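Local atomic coordinates of glutamine cyclotransferase (Tannerella forsythia, PDB entry 6QRO), a protein that probably catalyses, as a zinc-dependent glutaminyl cyclase, the cyclisation of N-terminal glutamine residues of peptides to pyroglutamate. Residues A[219-224]-A[256-261]; A[231-236]-A[268-273]; A[89-94]-A[186-191]; A[204-209]-A[307-312]. One frame throughout, in Å; residues are numbered along the deposited sequence.

Contact 1 of 4, residues A[219-224]-A[256-261]; sequences ESTSVQ and DDHQYV
His258 and Glu219 form a histidine-carboxylate hydrogen bond that ties the first turn of helix 257-265 to the N-cap of helix 220-225. Its donor is His258 NE2, 2.8 Å from Glu219 OE2, and the bond is nearly straight, with an N-H...O angle of 169°. The carboxylate stands almost upright against the imidazole, their planes 83° apart. OE2 lies at the ring edge, close to the ring plane, while NE2 reaches it from well above the carboxylate plane. His258 is set for this by its first torsion (chi1 68°), which places CG between the backbone N and the carbonyl carbon and turns the ring toward helix 220-225.

The same carboxylate caps its own helix. Ser222 N donates to Glu219 OE2 over 2.8 Å, and Ser222 OG meets OE2 nearly along the C-O axis, also at 2.8 Å. Three donors thus grip this one oxygen. The other oxygen, OE1, takes a weak bond from Thr221 N at 3.1 Å and a further bond from Ile254 N in the loop ahead of helix 257-265. Bonds to both oxygens restrain the rotation of the carboxylate. Ser222 OG is also the acceptor for Asp271 N.

Apolar contacts are few. Thr221 CB comes within 4.2 Å of His258 NE2, oblique to the ring. Around the imidazole lie Phe107, Cys269 and Asp271, all on strands of the central sheet. Ser222 OG sits 3.5 Å from His258 CD2.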
loop_
_atom_site.group_PDB
_atom_site.type_symbol
_atom_site.label_atom_id
_atom_site.label_comp_id
_atom_site.label_asym_id
_atom_site.label_seq_id
_atom_site.Cartn_x
_atom_site.Cartn_y
_atom_site.Cartn_z
ATOM N N GLU A 219 3.023 -2.933 -14.055
ATOM C CA GLU A 219 4.236 -2.215 -13.706
ATOM C C GLU A 219 5.461 -3.058 -14.054
ATOM O O GLU A 219 5.451 -4.281 -13.897
ATOM C CB GLU A 219 4.180 -1.876 -12.212
ATOM C CG GLU A 219 5.206 -0.911 -11.685
ATOM C CD GLU A 219 6.450 -1.629 -11.268
ATOM O OE1 GLU A 219 7.546 -1.054 -11.415
ATOM O OE2 GLU A 219 6.328 -2.782 -10.795
ATOM N N SER A 220 6.525 -2.398 -14.531
ATOM C CA SER A 220 7.629 -3.120 -15.180
ATOM C C SER A 220 8.397 -3.999 -14.189
ATOM O O SER A 220 8.754 -5.143 -14.501
ATOM C CB SER A 220 8.572 -2.139 -15.890
ATOM O OG SER A 220 9.511 -1.578 -15.002
ATOM N N THR A 221 8.726 -3.458 -13.015
ATOM C CA THR A 221 9.373 -4.273 -11.993
ATOM C C THR A 221 8.513 -5.484 -11.623
ATOM O O THR A 221 9.043 -6.569 -11.360
ATOM C CB THR A 221 9.664 -3.410 -10.766
ATOM O OG1 THR A 221 10.463 -2.281 -11.149
ATOM C CG2 THR A 221 10.378 -4.194 -9.699
ATOM N N SER A 222 7.177 -5.319 -11.606
ATOM C CA SER A 222 6.278 -6.434 -11.294
ATOM C C SER A 222 6.330 -7.518 -12.360
ATOM O O SER A 222 6.396 -8.709 -12.039
ATOM C CB SER A 222 4.836 -5.947 -11.138
ATOM O OG SER A 222 4.717 -4.990 -10.117
ATOM N N VAL A 223 6.310 -7.116 -13.632
ATOM C CA VAL A 223 6.335 -8.069 -14.733
ATOM C C VAL A 223 7.658 -8.809 -14.765
ATOM O O VAL A 223 7.717 -9.973 -15.174
ATOM C CB VAL A 223 6.080 -7.330 -16.063
ATOM C CG1 VAL A 223 6.036 -8.307 -17.244
ATOM C CG2 VAL A 223 4.795 -6.530 -15.979
ATOM N N GLN A 224 8.740 -8.141 -14.358
ATOM C CA GLN A 224 10.058 -8.761 -14.334
ATOM C C GLN A 224 10.139 -9.890 -13.319
ATOM O O GLN A 224 10.604 -10.986 -13.642
ATOM C CB GLN A 224 11.105 -7.693 -14.012
ATOM C CG GLN A 224 12.525 -8.181 -13.956
ATOM C CD GLN A 224 13.495 -7.027 -13.779
ATOM O OE1 GLN A 224 13.084 -5.882 -13.589
ATOM N NE2 GLN A 224 14.790 -7.327 -13.833
ATOM N N ASP A 256 8.849 1.420 -5.491
ATOM C CA ASP A 256 7.800 1.229 -4.493
ATOM C C ASP A 256 8.192 0.128 -3.524
ATOM O O ASP A 256 9.193 -0.565 -3.714
ATOM C CB ASP A 256 6.447 0.909 -5.131
ATOM C CG ASP A 256 5.300 1.530 -4.378
ATOM O OD1 ASP A 256 5.460 1.802 -3.174
ATOM O OD2 ASP A 256 4.249 1.757 -4.998
ATOM N N ASP A 257 7.347 -0.051 -2.498
ATOM C CA ASP A 257 7.642 -1.009 -1.434
ATOM C C ASP A 257 7.885 -2.408 -1.980
ATOM O O ASP A 257 8.659 -3.170 -1.400
ATOM C CB ASP A 257 6.511 -1.024 -0.399
ATOM C CG ASP A 257 6.471 0.238 0.439
ATOM O OD1 ASP A 257 7.544 0.640 0.923
ATOM O OD2 ASP A 257 5.386 0.827 0.629
ATOM N N HIS A 258 7.252 -2.761 -3.096
ATOM C CA HIS A 258 7.413 -4.113 -3.627
ATOM C C HIS A 258 8.833 -4.355 -4.147
ATOM O O HIS A 258 9.288 -5.501 -4.186
ATOM C CB HIS A 258 6.342 -4.386 -4.682
ATOM C CG HIS A 258 6.483 -3.577 -5.931
ATOM N ND1 HIS A 258 6.663 -2.210 -5.916
ATOM C CD2 HIS A 258 6.431 -3.936 -7.237
ATOM C CE1 HIS A 258 6.726 -1.766 -7.158
ATOM N NE2 HIS A 258 6.597 -2.792 -7.976
ATOM N N GLN A 259 9.535 -3.293 -4.559
ATOM C CA GLN A 259 10.936 -3.406 -4.976
ATOM C C GLN A 259 11.834 -3.849 -3.824
ATOM O O GLN A 259 12.712 -4.703 -3.989
ATOM C CB GLN A 259 11.409 -2.066 -5.527
ATOM C CG GLN A 259 12.912 -1.932 -5.652
ATOM C CD GLN A 259 13.362 -0.531 -6.047
ATOM O OE1 GLN A 259 14.532 -0.168 -5.870
ATOM N NE2 GLN A 259 12.428 0.268 -6.575
ATOM N N TYR A 260 11.636 -3.281 -2.648
ATOM C CA TYR A 260 12.483 -3.644 -1.524
ATOM C C TYR A 260 12.117 -4.983 -0.887
ATOM O O TYR A 260 12.990 -5.627 -0.295
ATOM C CB TYR A 260 12.460 -2.493 -0.531
ATOM C CG TYR A 260 13.060 -1.244 -1.151
ATOM C CD1 TYR A 260 14.440 -1.085 -1.240
ATOM C CD2 TYR A 260 12.257 -0.264 -1.702
ATOM C CE1 TYR A 260 15.003 0.043 -1.825
ATOM C CE2 TYR A 260 12.806 0.868 -2.285
ATOM C CZ TYR A 260 14.184 1.010 -2.347
ATOM O OH TYR A 260 14.734 2.121 -2.918
ATOM N N VAL A 261 10.877 -5.449 -1.035
ATOM C CA VAL A 261 10.543 -6.786 -0.554
ATOM C C VAL A 261 11.068 -7.842 -1.526
ATOM O O VAL A 261 11.552 -8.901 -1.109
ATOM C CB VAL A 261 9.020 -6.914 -0.318
ATOM C CG1 VAL A 261 8.639 -8.376 -0.060
ATOM C CG2 VAL A 261 8.578 -6.051 0.868
#

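Contact 2 of 4, residues A[231-236]-A[268-273]; sequences EKVWTA and PCLDII
The indole of Trp234 turns its edge to strand 269-273: Asp271 O lies near the ring plane, 4.5 Å from Trp234 CH2, a loose contact. The ring also meets Phe246 edge to face, and Trp234 NE1 makes a weak hydrogen bond to Ile247 O, both helping to hold the indole.

The closer packing belongs to Val233, whose two methyls are divided between two strand residues. Val233 CG2 approaches Leu270 CD2 at 3.7 Å, the side chains meeting at a slant. Val233 CG1, placed anti to the backbone N (chi1 169°), faces Ile272 CD1 tip to tip at 4.1 Å. Leu270 and Ile272 stand on one side of the strand, while the Asp271 side chain between them leaves the backbone away from the helix.

Helix 231-236 and strand 269-273 run in roughly the same direction, their axes 38° apart and 10.5 Å distant at closest approach. The strand is an edge strand of the sheet, paired with strand 203-207, and the amphipathic helix packs on it through Val233, the layering of an alpha/beta fold. Helix 227-239 covers one of its faces next to helix 299-314, whose Ile309 touches Ile272; helix 257-265 lies against the other, over Cys269 and Asp271.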
loop_
_atom_site.group_PDB
_atom_site.type_symbol
_atom_site.label_atom_id
_atom_site.label_comp_id
_atom_site.label_asym_id
_atom_site.label_seq_id
_atom_site.Cartn_x
_atom_site.Cartn_y
_atom_site.Cartn_z
ATOM N N GLU A 231 -0.151 -11.984 -14.318
ATOM C CA GLU A 231 -1.142 -12.669 -15.149
ATOM C C GLU A 231 -2.305 -13.166 -14.307
ATOM O O GLU A 231 -3.466 -13.025 -14.697
ATOM C CB GLU A 231 -0.497 -13.842 -15.895
ATOM C CG GLU A 231 0.346 -13.407 -17.045
ATOM C CD GLU A 231 -0.372 -12.366 -17.871
ATOM O OE1 GLU A 231 0.060 -11.187 -17.874
ATOM O OE2 GLU A 231 -1.407 -12.726 -18.472
ATOM N N LYS A 232 -2.001 -13.719 -13.129
ATOM C CA LYS A 232 -3.018 -14.201 -12.203
ATOM C C LYS A 232 -3.976 -13.081 -11.792
ATOM O O LYS A 232 -5.198 -13.274 -11.752
ATOM C CB LYS A 232 -2.311 -14.806 -10.982
ATOM C CG LYS A 232 -3.176 -15.642 -10.057
ATOM C CD LYS A 232 -2.397 -16.108 -8.825
ATOM C CE LYS A 232 -1.525 -17.298 -9.167
ATOM N NZ LYS A 232 -2.209 -18.600 -8.949
ATOM N N VAL A 233 -3.436 -11.907 -11.453
ATOM C CA VAL A 233 -4.273 -10.799 -11.003
ATOM C C VAL A 233 -5.028 -10.173 -12.169
ATOM O O VAL A 233 -6.227 -9.876 -12.063
ATOM C CB VAL A 233 -3.412 -9.774 -10.246
ATOM C CG1 VAL A 233 -4.189 -8.480 -9.996
ATOM C CG2 VAL A 233 -2.939 -10.375 -8.922
ATOM N N TRP A 234 -4.345 -9.943 -13.290
ATOM C CA TRP A 234 -5.013 -9.297 -14.415
ATOM C C TRP A 234 -6.058 -10.193 -15.054
ATOM O O TRP A 234 -7.074 -9.691 -15.544
ATOM C CB TRP A 234 -3.996 -8.831 -15.458
ATOM C CG TRP A 234 -3.677 -7.384 -15.268
ATOM C CD1 TRP A 234 -3.951 -6.368 -16.130
ATOM C CD2 TRP A 234 -3.053 -6.790 -14.127
ATOM N NE1 TRP A 234 -3.533 -5.175 -15.599
ATOM C CE2 TRP A 234 -2.970 -5.405 -14.372
ATOM C CE3 TRP A 234 -2.537 -7.295 -12.928
ATOM C CZ2 TRP A 234 -2.395 -4.514 -13.462
ATOM C CZ3 TRP A 234 -1.974 -6.415 -12.028
ATOM C CH2 TRP A 234 -1.911 -5.032 -12.300
ATOM N N THR A 235 -5.823 -11.508 -15.074
ATOM C CA THR A 235 -6.805 -12.426 -15.638
ATOM C C THR A 235 -8.066 -12.450 -14.781
ATOM O O THR A 235 -9.180 -12.264 -15.285
ATOM C CB THR A 235 -6.190 -13.819 -15.749
ATOM O OG1 THR A 235 -5.023 -13.759 -16.572
ATOM C CG2 THR A 235 -7.176 -14.806 -16.345
ATOM N N ALA A 236 -7.893 -12.655 -13.471
ATOM C CA ALA A 236 -9.010 -12.654 -12.541
ATOM C C ALA A 236 -9.765 -11.339 -12.597
ATOM O O ALA A 236 -10.990 -11.316 -12.450
ATOM C CB ALA A 236 -8.516 -12.936 -11.124
ATOM N N PRO A 268 8.401 -12.992 -5.073
ATOM C CA PRO A 268 7.828 -12.296 -6.227
ATOM C C PRO A 268 6.683 -11.403 -5.781
ATOM O O PRO A 268 5.710 -11.862 -5.182
ATOM C CB PRO A 268 7.368 -13.442 -7.138
ATOM C CG PRO A 268 7.310 -14.648 -6.285
ATOM C CD PRO A 268 8.281 -14.458 -5.175
ATOM N N CYS A 269 6.806 -10.114 -6.089
ATOM C CA CYS A 269 5.854 -9.114 -5.636
ATOM C C CYS A 269 5.370 -8.286 -6.815
ATOM O O CYS A 269 6.143 -7.944 -7.717
ATOM C CB CYS A 269 6.473 -8.192 -4.570
ATOM S SG CYS A 269 6.900 -9.011 -3.011
ATOM N N LEU A 270 4.085 -7.950 -6.782
ATOM C CA LEU A 270 3.453 -7.121 -7.789
ATOM C C LEU A 270 2.932 -5.858 -7.118
ATOM O O LEU A 270 2.705 -5.830 -5.901
ATOM C CB LEU A 270 2.306 -7.878 -8.503
ATOM C CG LEU A 270 1.082 -8.311 -7.691
ATOM C CD1 LEU A 270 -0.051 -7.316 -7.940
ATOM C CD2 LEU A 270 0.634 -9.757 -7.988
ATOM N N ASP A 271 2.814 -4.796 -7.906
ATOM C CA ASP A 271 2.291 -3.523 -7.432
ATOM C C ASP A 271 1.024 -3.228 -8.207
ATOM O O ASP A 271 1.028 -3.222 -9.441
ATOM C CB ASP A 271 3.312 -2.390 -7.598
ATOM C CG ASP A 271 2.942 -1.141 -6.806
ATOM O OD1 ASP A 271 1.881 -1.127 -6.134
ATOM O OD2 ASP A 271 3.747 -0.184 -6.808
ATOM N N ILE A 272 -0.073 -3.058 -7.494
ATOM C CA ILE A 272 -1.286 -2.520 -8.086
ATOM C C ILE A 272 -1.217 -1.034 -7.771
ATOM O O ILE A 272 -1.401 -0.623 -6.625
ATOM C CB ILE A 272 -2.546 -3.188 -7.529
ATOM C CG1 ILE A 272 -2.436 -4.712 -7.676
ATOM C CG2 ILE A 272 -3.769 -2.684 -8.281
ATOM C CD1 ILE A 272 -3.658 -5.503 -7.166
ATOM N N ILE A 273 -0.869 -0.229 -8.770
ATOM C CA ILE A 273 -0.579 1.186 -8.555
ATOM C C ILE A 273 -1.155 1.952 -9.721
ATOM O O ILE A 273 -1.064 1.505 -10.866
ATOM C CB ILE A 273 0.947 1.459 -8.384
ATOM C CG1 ILE A 273 1.238 2.959 -8.272
ATOM C CG2 ILE A 273 1.793 0.806 -9.487
ATOM C CD1 ILE A 273 2.660 3.278 -7.856
#

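Contact 3 of 4, residues A[89-94]-A[186-191]; sequences AQNIVG and SQFWAK
The amide nitrogen of Asn91 touches both Phe188 and Trp189, successive residues of helix 184-191. Asn91 ND2 is 3.7 Å from Phe188 CD2 and lies at the edge of the phenyl ring, near the ring plane; the amide and ring planes are inclined at 40°. Asn91 ND2 is also 3.7 Å from Trp189 CB, so it touches the root of that side chain, and the indole stands almost perpendicular to the amide. Trp189 CG is anti to its backbone N (chi1 176°), which carries the indole along the strand toward Val93. There the Val93 side chain crosses the indole at about a right angle, and its CG2 comes within 4.1 Å of Trp189 NE1, obliquely to the ring.

Polar atoms buried here are satisfied by neighbours of the two segments. Asn91 ND2 donates to Gln75 OE1 and to Gly185 O, and OD1 accepts from Asp164 N, which fixes the rotation of the amide. Trp189 NE1 is hydrogen-bonded to His194 ND1, and the His194 ring also meets the indole.

Strand 89-94 and helix 186-191 cross at -55°, with axes 9.5 Å apart at closest approach. Strand 86-96 runs between strands 71-80 and 157-163, and the helix packs across it in the layering of an alpha/beta fold. On that face helix 184-191 also packs on helix 257-265 through Trp189, while helix 52-67 lies behind Gln90 and Ile92 on the other.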
loop_
_atom_site.group_PDB
_atom_site.type_symbol
_atom_site.label_atom_id
_atom_site.label_comp_id
_atom_site.label_asym_id
_atom_site.label_seq_id
_atom_site.Cartn_x
_atom_site.Cartn_y
_atom_site.Cartn_z
ATOM N N ALA A 89 9.303 4.850 13.345
ATOM C CA ALA A 89 8.411 4.122 12.459
ATOM C C ALA A 89 7.788 2.908 13.142
ATOM O O ALA A 89 8.349 2.349 14.081
ATOM C CB ALA A 89 9.154 3.670 11.200
ATOM N N GLN A 90 6.589 2.540 12.676
ATOM C CA GLN A 90 5.904 1.307 13.056
ATOM C C GLN A 90 5.531 0.572 11.772
ATOM O O GLN A 90 4.694 1.056 11.012
ATOM C CB GLN A 90 4.642 1.547 13.895
ATOM C CG GLN A 90 4.801 2.165 15.266
ATOM C CD GLN A 90 4.473 3.647 15.317
ATOM O OE1 GLN A 90 4.027 4.224 14.343
ATOM N NE2 GLN A 90 4.646 4.247 16.486
ATOM N N ASN A 91 6.201 -0.553 11.493
ATOM C CA ASN A 91 5.715 -1.510 10.499
ATOM C C ASN A 91 4.681 -2.419 11.161
ATOM O O ASN A 91 4.981 -3.070 12.170
ATOM C CB ASN A 91 6.844 -2.361 9.922
ATOM C CG ASN A 91 7.834 -1.558 9.069
ATOM O OD1 ASN A 91 7.487 -0.562 8.434
ATOM N ND2 ASN A 91 9.058 -2.038 9.017
ATOM N N ILE A 92 3.475 -2.471 10.596
ATOM C CA ILE A 92 2.344 -3.162 11.217
ATOM C C ILE A 92 2.031 -4.417 10.407
ATOM O O ILE A 92 1.674 -4.333 9.225
ATOM C CB ILE A 92 1.119 -2.240 11.331
ATOM C CG1 ILE A 92 1.510 -0.964 12.076
ATOM C CG2 ILE A 92 -0.020 -2.968 12.069
ATOM C CD1 ILE A 92 0.545 0.195 11.897
ATOM N N VAL A 93 2.170 -5.578 11.045
ATOM C CA VAL A 93 1.982 -6.871 10.400
ATOM C C VAL A 93 0.801 -7.571 11.057
ATOM O O VAL A 93 0.808 -7.829 12.269
ATOM C CB VAL A 93 3.238 -7.760 10.476
ATOM C CG1 VAL A 93 2.948 -9.134 9.824
ATOM C CG2 VAL A 93 4.418 -7.096 9.797
ATOM N N GLY A 94 -0.181 -7.938 10.248
ATOM C CA GLY A 94 -1.267 -8.760 10.726
ATOM C C GLY A 94 -1.113 -10.096 10.048
ATOM O O GLY A 94 -1.180 -10.193 8.816
ATOM N N SER A 186 9.765 -0.535 4.383
ATOM C CA SER A 186 9.849 -1.803 3.669
ATOM C C SER A 186 11.286 -2.288 3.552
ATOM O O SER A 186 11.534 -3.498 3.552
ATOM C CB SER A 186 9.216 -1.666 2.287
ATOM O OG SER A 186 9.684 -0.514 1.597
ATOM N N GLN A 187 12.243 -1.362 3.503
ATOM C CA GLN A 187 13.646 -1.740 3.555
ATOM C C GLN A 187 13.977 -2.422 4.887
ATOM O O GLN A 187 14.638 -3.464 4.913
ATOM C CB GLN A 187 14.499 -0.496 3.351
ATOM C CG GLN A 187 14.643 -0.024 1.918
ATOM C CD GLN A 187 15.511 1.215 1.841
ATOM O OE1 GLN A 187 16.715 1.158 2.115
ATOM N NE2 GLN A 187 14.902 2.355 1.507
ATOM N N PHE A 188 13.514 -1.847 6.004
ATOM C CA PHE A 188 13.789 -2.430 7.318
ATOM C C PHE A 188 13.210 -3.825 7.443
ATOM O O PHE A 188 13.928 -4.775 7.772
ATOM C CB PHE A 188 13.215 -1.552 8.426
ATOM C CG PHE A 188 13.419 -2.116 9.826
ATOM C CD1 PHE A 188 14.647 -2.078 10.435
ATOM C CD2 PHE A 188 12.361 -2.679 10.527
ATOM C CE1 PHE A 188 14.825 -2.594 11.721
ATOM C CE2 PHE A 188 12.533 -3.194 11.808
ATOM C CZ PHE A 188 13.760 -3.152 12.403
ATOM N N TRP A 189 11.915 -3.971 7.141
ATOM C CA TRP A 189 11.237 -5.252 7.309
ATOM C C TRP A 189 11.817 -6.303 6.383
ATOM O O TRP A 189 12.025 -7.447 6.790
ATOM C CB TRP A 189 9.736 -5.099 7.055
ATOM C CG TRP A 189 8.987 -6.396 7.118
ATOM C CD1 TRP A 189 8.461 -7.010 8.228
ATOM C CD2 TRP A 189 8.743 -7.279 6.020
ATOM N NE1 TRP A 189 7.883 -8.204 7.871
ATOM C CE2 TRP A 189 8.051 -8.394 6.523
ATOM C CE3 TRP A 189 9.046 -7.233 4.659
ATOM C CZ2 TRP A 189 7.646 -9.440 5.712
ATOM C CZ3 TRP A 189 8.639 -8.273 3.853
ATOM C CH2 TRP A 189 7.936 -9.359 4.382
ATOM N N ALA A 190 12.120 -5.925 5.139
ATOM C CA ALA A 190 12.595 -6.912 4.180
ATOM C C ALA A 190 13.938 -7.481 4.603
ATOM O O ALA A 190 14.239 -8.638 4.302
ATOM C CB ALA A 190 12.677 -6.295 2.779
ATOM N N LYS A 191 14.763 -6.687 5.277
ATOM C CA LYS A 191 16.020 -7.208 5.787
ATOM C C LYS A 191 15.868 -7.722 7.215
ATOM O O LYS A 191 16.726 -8.487 7.684
ATOM C CB LYS A 191 17.136 -6.149 5.727
ATOM C CG LYS A 191 17.302 -5.334 6.995
ATOM C CD LYS A 191 18.280 -4.196 6.824
ATOM C CE LYS A 191 18.555 -3.503 8.159
ATOM N NZ LYS A 191 19.615 -2.442 8.051
#

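Contact 4 of 4, residues A[204-209]-A[307-312]; sequences ILLDMV and ETILNV
Ile204 and Ile309 mark the nearest approach of two backbones that run almost antiparallel, strand 204-207 and helix 307-312, with axes inclined at 170° and 11.7 Å apart. The contact between them is made by aliphatic side chains. Ile309 is the main one: its CD1 methyl reaches the strand and touches two residues. Against Leu206 the side chains come tip to tip, with CD1 of Ile309 facing the isopropyl fork at 3.4 Å from Leu206 CD2 and 3.8 Å from Leu206 CD1. The shorter of these is tighter than usual van der Waals contact between carbons. Ile309 CG1 lies anti to the carbonyl carbon (chi1 -61°), and the chain is extended beyond it (chi2 172°), which gives CD1 its full reach.

Ile309 CD1 also lies 4.2 Å from Ile204 CG2. One helical turn on from Ile309, Val312 CG2 lies 4.3 Å from Ile204 CD1, so the two branches of Ile204 serve different helix residues.

Leu205, between the two contacting strand residues, has a side chain that leaves the backbone away from this helix. Ile309 also rests on Leu106 of the neighbouring strand, and Leu206 is shared with Ile141 and Leu142 of helix 132-151. A helix lying antiparallel over parallel strands, with branched aliphatic residues in between, is the layering of an alpha/beta fold, here that of the M28 family, whose members are zinc enzymes.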
loop_
_atom_site.group_PDB
_atom_site.type_symbol
_atom_site.label_atom_id
_atom_site.label_comp_id
_atom_site.label_asym_id
_atom_site.label_seq_id
_atom_site.Cartn_x
_atom_site.Cartn_y
_atom_site.Cartn_z
ATOM N N ILE A 204 1.377 -9.077 -3.018
ATOM C CA ILE A 204 0.564 -8.115 -3.755
ATOM C C ILE A 204 0.602 -6.805 -2.995
ATOM O O ILE A 204 0.137 -6.736 -1.850
ATOM C CB ILE A 204 -0.886 -8.594 -3.937
ATOM C CG1 ILE A 204 -0.925 -9.927 -4.684
ATOM C CG2 ILE A 204 -1.715 -7.546 -4.653
ATOM C CD1 ILE A 204 -2.332 -10.465 -4.879
ATOM N N LEU A 205 1.149 -5.773 -3.625
ATOM C CA LEU A 205 1.171 -4.435 -3.060
ATOM C C LEU A 205 0.064 -3.598 -3.684
ATOM O O LEU A 205 -0.138 -3.628 -4.901
ATOM C CB LEU A 205 2.538 -3.761 -3.282
ATOM C CG LEU A 205 2.627 -2.255 -3.002
ATOM C CD1 LEU A 205 2.413 -1.965 -1.525
ATOM C CD2 LEU A 205 3.935 -1.629 -3.502
ATOM N N LEU A 206 -0.644 -2.861 -2.839
ATOM C CA LEU A 206 -1.683 -1.919 -3.232
ATOM C C LEU A 206 -1.189 -0.513 -2.939
ATOM O O LEU A 206 -0.831 -0.206 -1.798
ATOM C CB LEU A 206 -2.985 -2.186 -2.471
ATOM C CG LEU A 206 -3.544 -3.599 -2.562
ATOM C CD1 LEU A 206 -4.856 -3.749 -1.775
ATOM C CD2 LEU A 206 -3.799 -3.834 -4.022
ATOM N N ASP A 207 -1.162 0.335 -3.963
ATOM C CA ASP A 207 -0.677 1.705 -3.818
ATOM C C ASP A 207 -1.514 2.628 -4.688
ATOM O O ASP A 207 -1.635 2.393 -5.888
ATOM C CB ASP A 207 0.804 1.805 -4.202
ATOM C CG ASP A 207 1.421 3.144 -3.835
ATOM O OD1 ASP A 207 0.755 4.010 -3.232
ATOM O OD2 ASP A 207 2.600 3.331 -4.161
ATOM N N MET A 208 -2.101 3.660 -4.087
ATOM C CA MET A 208 -2.945 4.615 -4.811
ATOM C C MET A 208 -4.007 3.862 -5.615
ATOM O O MET A 208 -4.032 3.843 -6.853
ATOM C CB MET A 208 -2.108 5.560 -5.678
ATOM C CG MET A 208 -1.507 6.679 -4.829
ATOM S SD MET A 208 -0.212 7.680 -5.556
ATOM C CE MET A 208 1.114 6.524 -5.722
ATOM N N VAL A 209 -4.883 3.221 -4.842
ATOM C CA VAL A 209 -5.880 2.305 -5.377
ATOM C C VAL A 209 -7.281 2.807 -5.047
ATOM O O VAL A 209 -8.229 2.019 -4.992
ATOM C CB VAL A 209 -5.663 0.865 -4.872
ATOM C CG1 VAL A 209 -4.636 0.150 -5.716
ATOM C CG2 VAL A 209 -5.200 0.878 -3.421
ATOM N N GLU A 307 -12.595 -6.702 -4.834
ATOM C CA GLU A 307 -13.197 -7.913 -5.388
ATOM C C GLU A 307 -12.156 -8.799 -6.065
ATOM O O GLU A 307 -12.184 -10.027 -5.915
ATOM C CB GLU A 307 -14.269 -7.518 -6.405
ATOM C CG GLU A 307 -15.531 -6.879 -5.826
ATOM C CD GLU A 307 -16.520 -7.898 -5.278
ATOM O OE1 GLU A 307 -16.326 -9.107 -5.533
ATOM O OE2 GLU A 307 -17.487 -7.491 -4.602
ATOM N N THR A 308 -11.206 -8.191 -6.788
ATOM C CA THR A 308 -10.212 -8.971 -7.522
ATOM C C THR A 308 -9.290 -9.747 -6.590
ATOM O O THR A 308 -9.064 -10.947 -6.776
ATOM C CB THR A 308 -9.404 -8.055 -8.442
ATOM O OG1 THR A 308 -10.287 -7.436 -9.377
ATOM C CG2 THR A 308 -8.378 -8.859 -9.209
ATOM N N ILE A 309 -8.743 -9.079 -5.581
ATOM C CA ILE A 309 -7.815 -9.740 -4.670
ATOM C C ILE A 309 -8.521 -10.813 -3.841
ATOM O O ILE A 309 -7.978 -11.900 -3.612
ATOM C CB ILE A 309 -7.124 -8.672 -3.813
ATOM C CG1 ILE A 309 -6.358 -7.742 -4.746
ATOM C CG2 ILE A 309 -6.194 -9.318 -2.778
ATOM C CD1 ILE A 309 -5.798 -6.572 -4.076
ATOM N N LEU A 310 -9.726 -10.522 -3.362
ATOM C CA LEU A 310 -10.495 -11.528 -2.637
ATOM C C LEU A 310 -10.714 -12.780 -3.490
ATOM O O LEU A 310 -10.655 -13.905 -2.986
ATOM C CB LEU A 310 -11.817 -10.926 -2.169
ATOM C CG LEU A 310 -11.651 -10.054 -0.918
ATOM C CD1 LEU A 310 -12.996 -9.581 -0.446
ATOM C CD2 LEU A 310 -10.940 -10.815 0.196
ATOM N N ASN A 311 -11.010 -12.602 -4.776
ATOM C CA ASN A 311 -11.179 -13.743 -5.669
ATOM C C ASN A 311 -9.900 -14.576 -5.781
ATOM O O ASN A 311 -9.944 -15.809 -5.667
ATOM C CB ASN A 311 -11.622 -13.236 -7.046
ATOM C CG ASN A 311 -11.966 -14.359 -8.007
ATOM O OD1 ASN A 311 -13.124 -14.761 -8.120
ATOM N ND2 ASN A 311 -10.952 -14.872 -8.709
ATOM N N VAL A 312 -8.742 -13.915 -5.973
ATOM C CA VAL A 312 -7.491 -14.644 -6.202
ATOM C C VAL A 312 -7.028 -15.369 -4.938
ATOM O O VAL A 312 -6.538 -16.505 -5.011
ATOM C CB VAL A 312 -6.387 -13.718 -6.775
ATOM C CG1 VAL A 312 -6.871 -12.968 -8.006
ATOM C CG2 VAL A 312 -5.833 -12.745 -5.753
#

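Along the chain contact 3 is complete before contact 4 opens; contact 4 then spans contacts 1 and 2, whose segments alternate. Contacts 2 and 4 lie closest, with centres about 8 Å apart, on the neighbouring parallel strands 269-273 and 203-207. The centres of contacts 1 and 2 are about 11 Å apart; helix 257-265 of contact 1 lies on the other face of this sheet edge, where the carboxylates of Asp207, Asp256 and Asp271 gather. Contact 3, its centre about 22 Å from that of contact 2, belongs to the far part of the same sheet and joins contact 1 through Ser186 and Asp257. Helices thus pack on both faces, and the zinc ion, bound by Asp134, Asp167 and His288, lies about 12 Å from the His258 side chain.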